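Local coordinates for protein aeromonas extracellular serine protease (Aeromonas sobria, PDB 3WQB) that cleaves peptide bonds after paired basic residues, Lys-Lys or Lys-Arg, as a secreted calcium-binding serine protease of the furin-like subtilase group and probable virulence factor, at residues M180-P185 and N508-Q513; N218-I223 and S271-N276; F241-L246 and I502-F507. The protein carries 1 engineered substitution. All coordinates share one frame; numbering follows the deposited sequence.

Interaction 1 (M180-P185 and N508-Q513); sequences MSVVDP and NSLVGQ
L510 lays its CD2 methyl over the D184–P185 peptide, 3.6 Å from P185 N, with V182 CG2 beside it at 4.1 Å. The contact belongs to the interface between the subtilisin domain and the P-domain, the pairing that characterises the furin-like proteases. On the P-domain side, an Asx turn made by N508 is followed by an inverse gamma turn centred on L510, and V511 then serves as N-cap of helix 512-520. The leucine holds CG anti to its carbonyl carbon (chi1 -63°), which swings the branched end back toward the loop although CB starts away from it. Two bonds fix the register. The hydroxyl of S509 donates to V182 O at 2.9 Å, almost head-on to the carbonyl (174° at the oxygen). V183 O takes G512 N at 2.8 Å, a bent bond whose donor stands out of the carbonyl plane, and so ties up an amide of the first helical turn. Between them, V183 CA brings its hydrogen to S509 O at 3.2 Å. D184 spends OD2 on T525 OG1, yet the same oxygen rests 3.4 Å from G512 CA. Methyl CG1 of V183 meets CG2 of V511 at 4.1 Å.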
ATOM      1  N   MET A 180      -0.971  -4.092   5.657  1.00 11.01           N
ATOM      2  CA  MET A 180      -1.258  -5.271   6.447  1.00 12.46           C
ATOM      3  C   MET A 180      -0.634  -6.503   5.808  1.00 12.72           C
ATOM      4  O   MET A 180      -1.004  -6.885   4.699  1.00 14.88           O
ATOM      5  CB  MET A 180      -2.771  -5.445   6.593  1.00 13.43           C
ATOM      6  CG  MET A 180      -3.143  -6.542   7.591  1.00 16.60           C
ATOM      7  SD  MET A 180      -4.913  -6.712   7.786  1.00 24.66           S
ATOM      8  CE  MET A 180      -5.308  -7.327   6.184  1.00 19.82           C
ATOM      9  N   SER A 181       0.307  -7.133   6.509  1.00 12.82           N
ATOM     10  CA  SER A 181       0.859  -8.411   6.061  1.00 13.01           C
ATOM     11  C   SER A 181      -0.062  -9.525   6.527  1.00 13.43           C
ATOM     12  O   SER A 181      -0.623  -9.450   7.620  1.00 15.28           O
ATOM     13  CB  SER A 181       2.276  -8.607   6.590  1.00 12.84           C
ATOM     14  OG  SER A 181       3.142  -7.614   6.055  1.00 13.05           O
ATOM     15  N   VAL A 182      -0.225 -10.544   5.691  1.00 13.05           N
ATOM     16  CA  VAL A 182      -1.167 -11.626   5.987  1.00 13.18           C
ATOM     17  C   VAL A 182      -0.552 -12.974   5.687  1.00 13.11           C
ATOM     18  O   VAL A 182       0.280 -13.095   4.781  1.00 13.38           O
ATOM     19  CB  VAL A 182      -2.502 -11.479   5.190  1.00 13.08           C
ATOM     20  CG1 VAL A 182      -3.244 -10.219   5.596  1.00 14.04           C
ATOM     21  CG2 VAL A 182      -2.260 -11.496   3.684  1.00 13.73           C
ATOM     22  N   VAL A 183      -0.989 -13.982   6.442  1.00 13.31           N
ATOM     23  CA  VAL A 183      -0.657 -15.379   6.135  1.00 13.67           C
ATOM     24  C   VAL A 183      -1.888 -16.183   5.718  1.00 13.55           C
ATOM     25  O   VAL A 183      -1.774 -17.334   5.290  1.00 13.60           O
ATOM     26  CB  VAL A 183       0.098 -16.098   7.294  1.00 13.95           C
ATOM     27  CG1 VAL A 183       1.433 -15.409   7.552  1.00 14.82           C
ATOM     28  CG2 VAL A 183      -0.745 -16.129   8.565  1.00 14.79           C
ATOM     29  N   ASP A 184      -3.063 -15.569   5.840  1.00 13.82           N
ATOM     30  CA  ASP A 184      -4.301 -16.164   5.364  1.00 14.83           C
ATOM     31  C   ASP A 184      -5.038 -15.144   4.519  1.00 14.57           C
ATOM     32  O   ASP A 184      -5.032 -13.959   4.842  1.00 14.83           O
ATOM     33  CB  ASP A 184      -5.181 -16.630   6.526  1.00 15.30           C
ATOM     34  CG  ASP A 184      -4.626 -17.865   7.219  1.00 17.31           C
ATOM     35  OD1 ASP A 184      -4.081 -17.703   8.328  1.00 18.86           O
ATOM     36  OD2 ASP A 184      -4.711 -18.987   6.657  1.00 18.01           O
ATOM     37  N   PRO A 185      -5.663 -15.603   3.427  1.00 14.68           N
ATOM     38  CA  PRO A 185      -6.304 -14.683   2.505  1.00 15.12           C
ATOM     39  C   PRO A 185      -7.508 -14.009   3.136  1.00 15.75           C
ATOM     40  O   PRO A 185      -8.174 -14.581   4.006  1.00 16.09           O
ATOM     41  CB  PRO A 185      -6.740 -15.588   1.353  1.00 14.90           C
ATOM     42  CG  PRO A 185      -6.943 -16.924   1.999  1.00 15.43           C
ATOM     43  CD  PRO A 185      -5.862 -17.011   3.033  1.00 14.94           C
ATOM     44  N   ASN A 508       4.232 -17.132  -2.161  1.00 11.08           N
ATOM     45  CA  ASN A 508       3.924 -15.981  -1.334  1.00 10.57           C
ATOM     46  C   ASN A 508       3.701 -16.377   0.124  1.00 10.90           C
ATOM     47  O   ASN A 508       3.919 -17.536   0.507  1.00 11.22           O
ATOM     48  CB  ASN A 508       2.692 -15.293  -1.896  1.00 10.93           C
ATOM     49  CG  ASN A 508       1.536 -16.245  -2.023  1.00 10.74           C
ATOM     50  OD1 ASN A 508       0.991 -16.708  -1.019  1.00 11.53           O
ATOM     51  ND2 ASN A 508       1.171 -16.574  -3.265  1.00 11.42           N
ATOM     52  N   SER A 509       3.304 -15.404   0.935  1.00 11.14           N
ATOM     53  CA  SER A 509       3.215 -15.577   2.379  1.00 11.47           C
ATOM     54  C   SER A 509       1.909 -16.184   2.892  1.00 11.32           C
ATOM     55  O   SER A 509       1.684 -16.201   4.101  1.00 11.91           O
ATOM     56  CB  SER A 509       3.500 -14.247   3.087  1.00 11.32           C
ATOM     57  OG  SER A 509       2.426 -13.339   2.905  1.00 12.71           O
ATOM     58  N   LEU A 510       1.057 -16.683   1.995  1.00 11.24           N
ATOM     59  CA  LEU A 510      -0.186 -17.340   2.425  1.00 11.66           C
ATOM     60  C   LEU A 510       0.056 -18.739   2.986  1.00 12.28           C
ATOM     61  O   LEU A 510      -0.542 -19.720   2.539  1.00 12.90           O
ATOM     62  CB  LEU A 510      -1.226 -17.371   1.296  1.00 11.41           C
ATOM     63  CG  LEU A 510      -1.706 -16.009   0.800  1.00 11.62           C
ATOM     64  CD1 LEU A 510      -2.657 -16.183  -0.369  1.00 12.82           C
ATOM     65  CD2 LEU A 510      -2.365 -15.227   1.932  1.00 11.99           C
ATOM     66  N   VAL A 511       0.905 -18.801   4.004  1.00 12.74           N
ATOM     67  CA  VAL A 511       1.325 -20.066   4.619  1.00 13.21           C
ATOM     68  C   VAL A 511       0.474 -20.446   5.843  1.00 13.90           C
ATOM     69  O   VAL A 511       0.810 -21.383   6.578  1.00 14.87           O
ATOM     70  CB  VAL A 511       2.825 -20.010   5.007  1.00 13.18           C
ATOM     71  CG1 VAL A 511       3.705 -19.804   3.770  1.00 13.57           C
ATOM     72  CG2 VAL A 511       3.080 -18.912   6.059  1.00 14.12           C
ATOM     73  N   GLY A 512      -0.628 -19.724   6.044  1.00 14.48           N
ATOM     74  CA  GLY A 512      -1.480 -19.891   7.215  1.00 14.89           C
ATOM     75  C   GLY A 512      -2.106 -21.259   7.379  1.00 14.81           C
ATOM     76  O   GLY A 512      -2.430 -21.652   8.503  1.00 14.83           O
ATOM     77  N   GLN A 513      -2.282 -21.994   6.284  1.00 15.54           N
ATOM     78  CA  GLN A 513      -2.832 -23.347   6.392  1.00 15.99           C
ATOM     79  C   GLN A 513      -1.853 -24.266   7.114  1.00 16.61           C
ATOM     80  O   GLN A 513      -2.260 -25.059   7.969  1.00 17.26           O
ATOM     81  CB  GLN A 513      -3.185 -23.910   5.024  1.00 15.80           C
ATOM     82  CG  GLN A 513      -4.277 -23.137   4.317  1.00 15.73           C
ATOM     83  CD  GLN A 513      -4.321 -23.441   2.826  1.00 14.89           C
ATOM     84  OE1 GLN A 513      -3.320 -23.314   2.120  1.00 15.11           O
ATOM     85  NE2 GLN A 513      -5.483 -23.851   2.349  1.00 16.36           N
TER

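Interaction 2 (N218-I223 and S271-N276); sequences NGFNKI and SSVGSN
Segment 218-223, which runs into strand 222-225, and the irregular segment 271-276 come together at their beginnings and then diverge, the CA atoms of N218 and S271 lying 4.5 Å apart and those of F220 and S272 4.9 Å. Neither is in a regular strand at the meeting point, and the one direct bond between the segments uses a side chain: G219 N donates to S272 OG at 2.9 Å along a nearly straight path (156°). The serine hydroxyl also pairs with E242 OE2, so this oxygen joins a main-chain amide to a buried carboxylate. F220 holds CG anti to its own nitrogen (chi1 -155°), and this sets the ring beside S271 and V273. Its CB and CD2 both come to 3.3 Å from S271 O, which lies at the ring edge, near its plane; that carbonyl is buried here and has no hydrogen-bonding partner in the model, so C-H groups are its neighbours across the contact. Further round the rim, CE2 meets V273 CG2 at 4.0 Å. R267 makes a cation-pi contact with the same ring. N218 itself turns away from S271: OD1 accepts from T335 N, and ND2 bonds to the backbone of another protein's chain. Its place near the engineered A336, at the predicted nucleophile position, is consistent with the oxyanion-hole asparagine of the subtilase family.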
ATOM      1  N   ASN A 218       6.899  -4.032   2.620  1.00  9.32           N
ATOM      2  CA  ASN A 218       8.333  -4.298   2.641  1.00  9.32           C
ATOM      3  C   ASN A 218       8.599  -5.782   2.800  1.00  9.58           C
ATOM      4  O   ASN A 218       9.517  -6.169   3.530  1.00 10.65           O
ATOM      5  CB  ASN A 218       8.990  -3.563   3.816  1.00  9.59           C
ATOM      6  CG  ASN A 218       8.798  -2.070   3.752  1.00  9.87           C
ATOM      7  OD1 ASN A 218       8.597  -1.492   2.677  1.00 10.32           O
ATOM      8  ND2 ASN A 218       8.886  -1.432   4.900  1.00 13.93           N
ATOM      9  N   GLY A 219       7.817  -6.601   2.103  1.00  9.27           N
ATOM     10  CA  GLY A 219       7.854  -8.042   2.315  1.00 10.05           C
ATOM     11  C   GLY A 219       8.446  -8.869   1.200  1.00  9.81           C
ATOM     12  O   GLY A 219       8.079 -10.041   1.062  1.00 10.49           O
ATOM     13  N   PHE A 220       9.366  -8.319   0.410  1.00 10.01           N
ATOM     14  CA  PHE A 220      10.013  -9.191  -0.577  1.00 10.23           C
ATOM     15  C   PHE A 220      10.608 -10.445   0.055  1.00 10.60           C
ATOM     16  O   PHE A 220      10.496 -11.518  -0.511  1.00 10.81           O
ATOM     17  CB  PHE A 220      11.063  -8.480  -1.432  1.00 10.54           C
ATOM     18  CG  PHE A 220      11.272  -9.148  -2.756  1.00 10.79           C
ATOM     19  CD1 PHE A 220      12.155 -10.226  -2.882  1.00 11.86           C
ATOM     20  CD2 PHE A 220      10.550  -8.736  -3.874  1.00 11.82           C
ATOM     21  CE1 PHE A 220      12.320 -10.879  -4.113  1.00 12.44           C
ATOM     22  CE2 PHE A 220      10.711  -9.372  -5.102  1.00 12.87           C
ATOM     23  CZ  PHE A 220      11.599 -10.448  -5.222  1.00 12.72           C
ATOM     24  N   ASN A 221      11.184 -10.285   1.243  1.00 10.31           N
ATOM     25  CA  ASN A 221      11.884 -11.372   1.917  1.00 11.08           C
ATOM     26  C   ASN A 221      11.239 -11.822   3.228  1.00 11.75           C
ATOM     27  O   ASN A 221      11.228 -13.016   3.548  1.00 12.89           O
ATOM     28  CB  ASN A 221      13.341 -10.966   2.165  1.00 11.68           C
ATOM     29  CG  ASN A 221      14.070 -10.605   0.885  1.00 12.81           C
ATOM     30  OD1 ASN A 221      14.553  -9.479   0.720  1.00 16.09           O
ATOM     31  ND2 ASN A 221      14.149 -11.555  -0.031  1.00 13.45           N
ATOM     32  N   LYS A 222      10.715 -10.870   3.999  1.00 12.21           N
ATOM     33  CA  LYS A 222      10.178 -11.187   5.317  1.00 12.80           C
ATOM     34  C   LYS A 222       8.944 -10.365   5.614  1.00 13.01           C
ATOM     35  O   LYS A 222       8.806  -9.236   5.134  1.00 13.21           O
ATOM     36  CB  LYS A 222      11.234 -10.984   6.424  1.00 13.72           C
ATOM     37  CG  LYS A 222      11.677  -9.547   6.655  1.00 16.01           C
ATOM     38  CD  LYS A 222      12.762  -9.497   7.722  1.00 19.13           C
ATOM     39  CE  LYS A 222      13.126  -8.062   8.111  1.00 22.37           C
ATOM     40  NZ  LYS A 222      14.232  -8.058   9.101  1.00 25.35           N
ATOM     41  N   ILE A 223       8.048 -10.946   6.402  1.00 12.83           N
ATOM     42  CA  ILE A 223       6.904 -10.218   6.931  1.00 13.77           C
ATOM     43  C   ILE A 223       6.858 -10.353   8.440  1.00 14.64           C
ATOM     44  O   ILE A 223       7.397 -11.308   9.015  1.00 14.36           O
ATOM     45  CB  ILE A 223       5.559 -10.668   6.301  1.00 13.34           C
ATOM     46  CG1 ILE A 223       5.286 -12.162   6.544  1.00 14.72           C
ATOM     47  CG2 ILE A 223       5.532 -10.319   4.809  1.00 14.43           C
ATOM     48  CD1 ILE A 223       3.811 -12.539   6.463  1.00 16.74           C
ATOM     49  N   SER A 271      11.326  -4.367  -0.956  1.00  9.68           N
ATOM     50  CA  SER A 271      10.022  -3.898  -1.469  1.00  9.49           C
ATOM     51  C   SER A 271       9.100  -5.010  -1.945  1.00  9.73           C
ATOM     52  O   SER A 271       9.505  -5.864  -2.737  1.00  9.63           O
ATOM     53  CB  SER A 271      10.195  -2.923  -2.633  1.00  9.68           C
ATOM     54  OG  SER A 271       8.955  -2.291  -2.950  1.00  9.61           O
ATOM     55  N   SER A 272       7.848  -4.967  -1.487  1.00  8.97           N
ATOM     56  CA  SER A 272       6.822  -5.809  -2.082  1.00  9.52           C
ATOM     57  C   SER A 272       6.572  -5.359  -3.514  1.00  9.78           C
ATOM     58  O   SER A 272       6.864  -4.213  -3.875  1.00  9.95           O
ATOM     59  CB  SER A 272       5.533  -5.752  -1.268  1.00  9.58           C
ATOM     60  OG  SER A 272       5.763  -6.251   0.045  1.00 10.79           O
ATOM     61  N   VAL A 273       6.062  -6.274  -4.339  1.00  9.40           N
ATOM     62  CA  VAL A 273       5.830  -6.014  -5.760  1.00 10.14           C
ATOM     63  C   VAL A 273       4.597  -6.781  -6.192  1.00  9.36           C
ATOM     64  O   VAL A 273       4.139  -7.677  -5.481  1.00  9.70           O
ATOM     65  CB  VAL A 273       7.046  -6.431  -6.646  1.00  9.63           C
ATOM     66  CG1 VAL A 273       8.298  -5.659  -6.238  1.00 10.87           C
ATOM     67  CG2 VAL A 273       7.305  -7.944  -6.605  1.00 11.12           C
ATOM     68  N   GLY A 274       4.042  -6.417  -7.345  1.00  8.95           N
ATOM     69  CA  GLY A 274       2.856  -7.102  -7.858  1.00  9.21           C
ATOM     70  C   GLY A 274       2.179  -6.323  -8.967  1.00  9.18           C
ATOM     71  O   GLY A 274       2.576  -5.205  -9.296  1.00  9.17           O
ATOM     72  N   SER A 275       1.155  -6.931  -9.555  1.00  9.13           N
ATOM     73  CA  SER A 275       0.463  -6.334 -10.700  1.00  9.15           C
ATOM     74  C   SER A 275      -0.285  -5.052 -10.364  1.00  8.84           C
ATOM     75  O   SER A 275      -0.680  -4.300 -11.268  1.00  9.38           O
ATOM     76  CB  SER A 275      -0.486  -7.337 -11.335  1.00  9.06           C
ATOM     77  OG  SER A 275      -1.502  -7.732 -10.431  1.00 10.21           O
ATOM     78  N   ASN A 276      -0.494  -4.821  -9.067  1.00  8.75           N
ATOM     79  CA  ASN A 276      -1.181  -3.619  -8.590  1.00  9.10           C
ATOM     80  C   ASN A 276      -0.279  -2.453  -8.228  1.00  9.30           C
ATOM     81  O   ASN A 276      -0.777  -1.414  -7.830  1.00  9.55           O
ATOM     82  CB  ASN A 276      -2.099  -3.944  -7.413  1.00  9.49           C
ATOM     83  CG  ASN A 276      -1.363  -4.517  -6.232  1.00  9.54           C
ATOM     84  OD1 ASN A 276      -0.410  -5.284  -6.385  1.00  9.76           O
ATOM     85  ND2 ASN A 276      -1.834  -4.190  -5.036  1.00  9.55           N
TER

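Interaction 3 (F241-L246 and I502-F507); sequences FENSNL and ILLSPF
N243 and N245 dominate the hydrogen bonding where the subtilisin-domain loop 241-246 meets S505 and L503 of the P-domain segment 502-507. N243 points its amide across, and ND2 donates to S505 OG at 3.0 Å, with the hydroxyl close to the amide plane. The second hydrogen of ND2 goes to a water at 2.9 Å, which donates in turn to I502 O and, weakly, to L503 O. On the other side of the amide, OD1 accepts N245 N on an in-plane lone pair, forming an Asx turn at the start of the type I turn N243–L246. N245 follows with its own ND2, which reaches an in-plane lone pair of L503 O at 3.0 Å; its OD1 receives L534 N. Apolar contacts are fewer. L246 CD2 meets L504 CD1 at 3.7 Å, the two leucines crossing at about a right angle, and the same CD1 packs 3.9 Å from N243 CB. Of the aromatic residues, F241 has F507 O in the plane of its ring, at the edge, 3.8 Å from CD1; the hydrogen bond to that carbonyl comes from R232 NE. The chain turns a corner at L503, where L503 and L504 form a classic beta bulge opposite I491. The N243 amide thus has both hydrogens and its oxygen engaged, which fixes its rotation and satisfies its polar atoms inside a buried interface.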
ATOM      1  N   PHE A 241       7.959 -12.718  -1.158  1.00 11.07           N
ATOM      2  CA  PHE A 241       7.182 -13.411  -0.148  1.00 11.34           C
ATOM      3  C   PHE A 241       5.820 -12.709  -0.042  1.00 11.28           C
ATOM      4  O   PHE A 241       4.768 -13.349  -0.075  1.00 11.91           O
ATOM      5  CB  PHE A 241       7.960 -13.423   1.174  1.00 11.50           C
ATOM      6  CG  PHE A 241       7.445 -14.407   2.204  1.00 11.18           C
ATOM      7  CD1 PHE A 241       6.974 -15.671   1.841  1.00 11.55           C
ATOM      8  CD2 PHE A 241       7.476 -14.076   3.556  1.00 11.50           C
ATOM      9  CE1 PHE A 241       6.534 -16.576   2.816  1.00 11.30           C
ATOM     10  CE2 PHE A 241       7.036 -14.973   4.532  1.00 12.86           C
ATOM     11  CZ  PHE A 241       6.572 -16.228   4.158  1.00 11.60           C
ATOM     12  N   GLU A 242       5.846 -11.387   0.069  1.00 11.47           N
ATOM     13  CA  GLU A 242       4.629 -10.588   0.021  1.00 11.66           C
ATOM     14  C   GLU A 242       4.401 -10.010  -1.367  1.00 11.76           C
ATOM     15  O   GLU A 242       5.065  -9.062  -1.779  1.00 12.46           O
ATOM     16  CB  GLU A 242       4.712  -9.474   1.052  1.00 11.72           C
ATOM     17  CG  GLU A 242       3.479  -8.621   1.162  1.00 12.53           C
ATOM     18  CD  GLU A 242       3.546  -7.747   2.365  1.00 13.33           C
ATOM     19  OE1 GLU A 242       3.072  -8.193   3.431  1.00 14.85           O
ATOM     20  OE2 GLU A 242       4.104  -6.636   2.257  1.00 14.66           O
ATOM     21  N   ASN A 243       3.473 -10.613  -2.095  1.00 11.02           N
ATOM     22  CA  ASN A 243       2.933  -9.982  -3.272  1.00 10.76           C
ATOM     23  C   ASN A 243       2.026  -8.855  -2.792  1.00 10.51           C
ATOM     24  O   ASN A 243       1.284  -9.028  -1.823  1.00 10.94           O
ATOM     25  CB  ASN A 243       2.162 -11.008  -4.089  1.00 11.00           C
ATOM     26  CG  ASN A 243       1.671 -10.459  -5.396  1.00  9.89           C
ATOM     27  OD1 ASN A 243       0.764  -9.628  -5.425  1.00 11.74           O
ATOM     28  ND2 ASN A 243       2.245 -10.933  -6.493  1.00 10.59           N
ATOM     29  N   SER A 244       2.111  -7.694  -3.439  1.00 10.14           N
ATOM     30  CA  SER A 244       1.337  -6.517  -3.036  1.00 10.12           C
ATOM     31  C   SER A 244      -0.188  -6.607  -3.210  1.00  9.97           C
ATOM     32  O   SER A 244      -0.918  -5.722  -2.743  1.00 10.59           O
ATOM     33  CB  SER A 244       1.900  -5.274  -3.727  1.00 10.22           C
ATOM     34  OG  SER A 244       1.946  -5.430  -5.129  1.00 10.23           O
ATOM     35  N   ASN A 245      -0.662  -7.658  -3.879  1.00  9.99           N
ATOM     36  CA  ASN A 245      -2.100  -7.942  -3.945  1.00 10.27           C
ATOM     37  C   ASN A 245      -2.635  -8.693  -2.716  1.00 10.53           C
ATOM     38  O   ASN A 245      -3.843  -8.894  -2.597  1.00 11.11           O
ATOM     39  CB  ASN A 245      -2.457  -8.719  -5.225  1.00 10.36           C
ATOM     40  CG  ASN A 245      -2.903  -7.818  -6.374  1.00 10.02           C
ATOM     41  OD1 ASN A 245      -3.582  -6.822  -6.167  1.00 10.66           O
ATOM     42  ND2 ASN A 245      -2.565  -8.207  -7.602  1.00 12.09           N
ATOM     43  N   LEU A 246      -1.761  -9.119  -1.799  1.00 10.14           N
ATOM     44  CA  LEU A 246      -2.255  -9.862  -0.631  1.00 10.99           C
ATOM     45  C   LEU A 246      -3.054  -9.010   0.352  1.00 11.30           C
ATOM     46  O   LEU A 246      -4.042  -9.478   0.914  1.00 12.48           O
ATOM     47  CB  LEU A 246      -1.137 -10.601   0.101  1.00 11.15           C
ATOM     48  CG  LEU A 246      -0.441 -11.728  -0.654  1.00 11.92           C
ATOM     49  CD1 LEU A 246       0.692 -12.301   0.195  1.00 14.32           C
ATOM     50  CD2 LEU A 246      -1.429 -12.815  -1.072  1.00 15.42           C
ATOM     51  N   ILE A 502       0.411 -11.416 -14.215  1.00 10.36           N
ATOM     52  CA  ILE A 502       0.397 -12.301 -13.060  1.00 10.31           C
ATOM     53  C   ILE A 502      -0.192 -11.544 -11.867  1.00 10.13           C
ATOM     54  O   ILE A 502       0.397 -10.587 -11.364  1.00 10.13           O
ATOM     55  CB  ILE A 502       1.801 -12.867 -12.767  1.00 10.83           C
ATOM     56  CG1 ILE A 502       2.224 -13.788 -13.920  1.00 11.69           C
ATOM     57  CG2 ILE A 502       1.832 -13.581 -11.416  1.00 11.39           C
ATOM     58  CD1 ILE A 502       3.701 -14.151 -13.943  1.00 13.31           C
ATOM     59  N   LEU A 503      -1.381 -11.966 -11.450  1.00 10.03           N
ATOM     60  CA  LEU A 503      -2.111 -11.319 -10.348  1.00 10.05           C
ATOM     61  C   LEU A 503      -1.592 -11.778  -8.999  1.00 10.29           C
ATOM     62  O   LEU A 503      -1.504 -10.994  -8.054  1.00 10.92           O
ATOM     63  CB  LEU A 503      -3.604 -11.630 -10.422  1.00 10.27           C
ATOM     64  CG  LEU A 503      -4.319 -11.260 -11.714  1.00 10.97           C
ATOM     65  CD1 LEU A 503      -5.776 -11.651 -11.601  1.00 12.16           C
ATOM     66  CD2 LEU A 503      -4.175  -9.776 -12.011  1.00 14.88           C
ATOM     67  N   LEU A 504      -1.240 -13.051  -8.913  1.00 10.15           N
ATOM     68  CA  LEU A 504      -0.639 -13.590  -7.710  1.00 10.37           C
ATOM     69  C   LEU A 504       0.482 -14.539  -8.094  1.00 10.34           C
ATOM     70  O   LEU A 504       0.267 -15.555  -8.750  1.00 10.81           O
ATOM     71  CB  LEU A 504      -1.682 -14.281  -6.821  1.00 10.70           C
ATOM     72  CG  LEU A 504      -1.196 -14.784  -5.451  1.00 11.73           C
ATOM     73  CD1 LEU A 504      -0.613 -13.640  -4.597  1.00 14.78           C
ATOM     74  CD2 LEU A 504      -2.320 -15.517  -4.719  1.00 13.79           C
ATOM     75  N   SER A 505       1.688 -14.152  -7.708  1.00 10.76           N
ATOM     76  CA  SER A 505       2.867 -14.960  -7.901  1.00 10.40           C
ATOM     77  C   SER A 505       2.911 -16.041  -6.819  1.00 10.64           C
ATOM     78  O   SER A 505       2.452 -15.822  -5.699  1.00 10.87           O
ATOM     79  CB  SER A 505       4.103 -14.061  -7.856  1.00 10.51           C
ATOM     80  OG  SER A 505       4.107 -13.231  -6.700  1.00 10.83           O
ATOM     81  N   PRO A 506       3.452 -17.223  -7.151  1.00 10.92           N
ATOM     82  CA  PRO A 506       3.472 -18.318  -6.180  1.00 11.29           C
ATOM     83  C   PRO A 506       4.551 -18.142  -5.107  1.00 11.27           C
ATOM     84  O   PRO A 506       5.424 -17.268  -5.222  1.00 11.25           O
ATOM     85  CB  PRO A 506       3.751 -19.552  -7.049  1.00 11.76           C
ATOM     86  CG  PRO A 506       4.515 -19.015  -8.216  1.00 11.08           C
ATOM     87  CD  PRO A 506       3.966 -17.636  -8.473  1.00 11.13           C
ATOM     88  N   PHE A 507       4.477 -18.966  -4.066  1.00 11.46           N
ATOM     89  CA  PHE A 507       5.480 -18.993  -2.984  1.00 11.40           C
ATOM     90  C   PHE A 507       5.426 -17.708  -2.174  1.00 11.14           C
ATOM     91  O   PHE A 507       6.406 -17.258  -1.580  1.00 11.25           O
ATOM     92  CB  PHE A 507       6.899 -19.308  -3.498  1.00 11.68           C
ATOM     93  CG  PHE A 507       6.942 -20.463  -4.468  1.00 12.39           C
ATOM     94  CD1 PHE A 507       6.109 -21.574  -4.304  1.00 13.50           C
ATOM     95  CD2 PHE A 507       7.813 -20.439  -5.549  1.00 14.02           C
ATOM     96  CE1 PHE A 507       6.143 -22.630  -5.215  1.00 14.22           C
ATOM     97  CE2 PHE A 507       7.851 -21.492  -6.462  1.00 15.00           C
ATOM     98  CZ  PHE A 507       7.021 -22.589  -6.291  1.00 14.26           C
TER
HETATM   99  O   HOH W   1       0.932  -9.715  -8.806  1.00 11.55           O

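How the interactions relate
Interactions 1 and 3 are two patches of one interdomain surface, their centres about 10 Å apart, while interaction 2 lies within the subtilisin domain, about 8 Å from the centre of interaction 3. E242 joins all three: OE1 pairs with S181 OG at 2.7 Å, its other carboxylate oxygen serves interaction 2, and its backbone N bonds to G219 O at 2.8 Å. S244 OG adds a 2.7 Å bond to N276 OD1, and I223 CD1 packs 3.8 Å from S509 CB. The three contacts together span from the predicted catalytic site, where the side chains of N218 and A336 are about 6 Å apart, toward the P-domain calcium, about 8 Å from the side chain of F507.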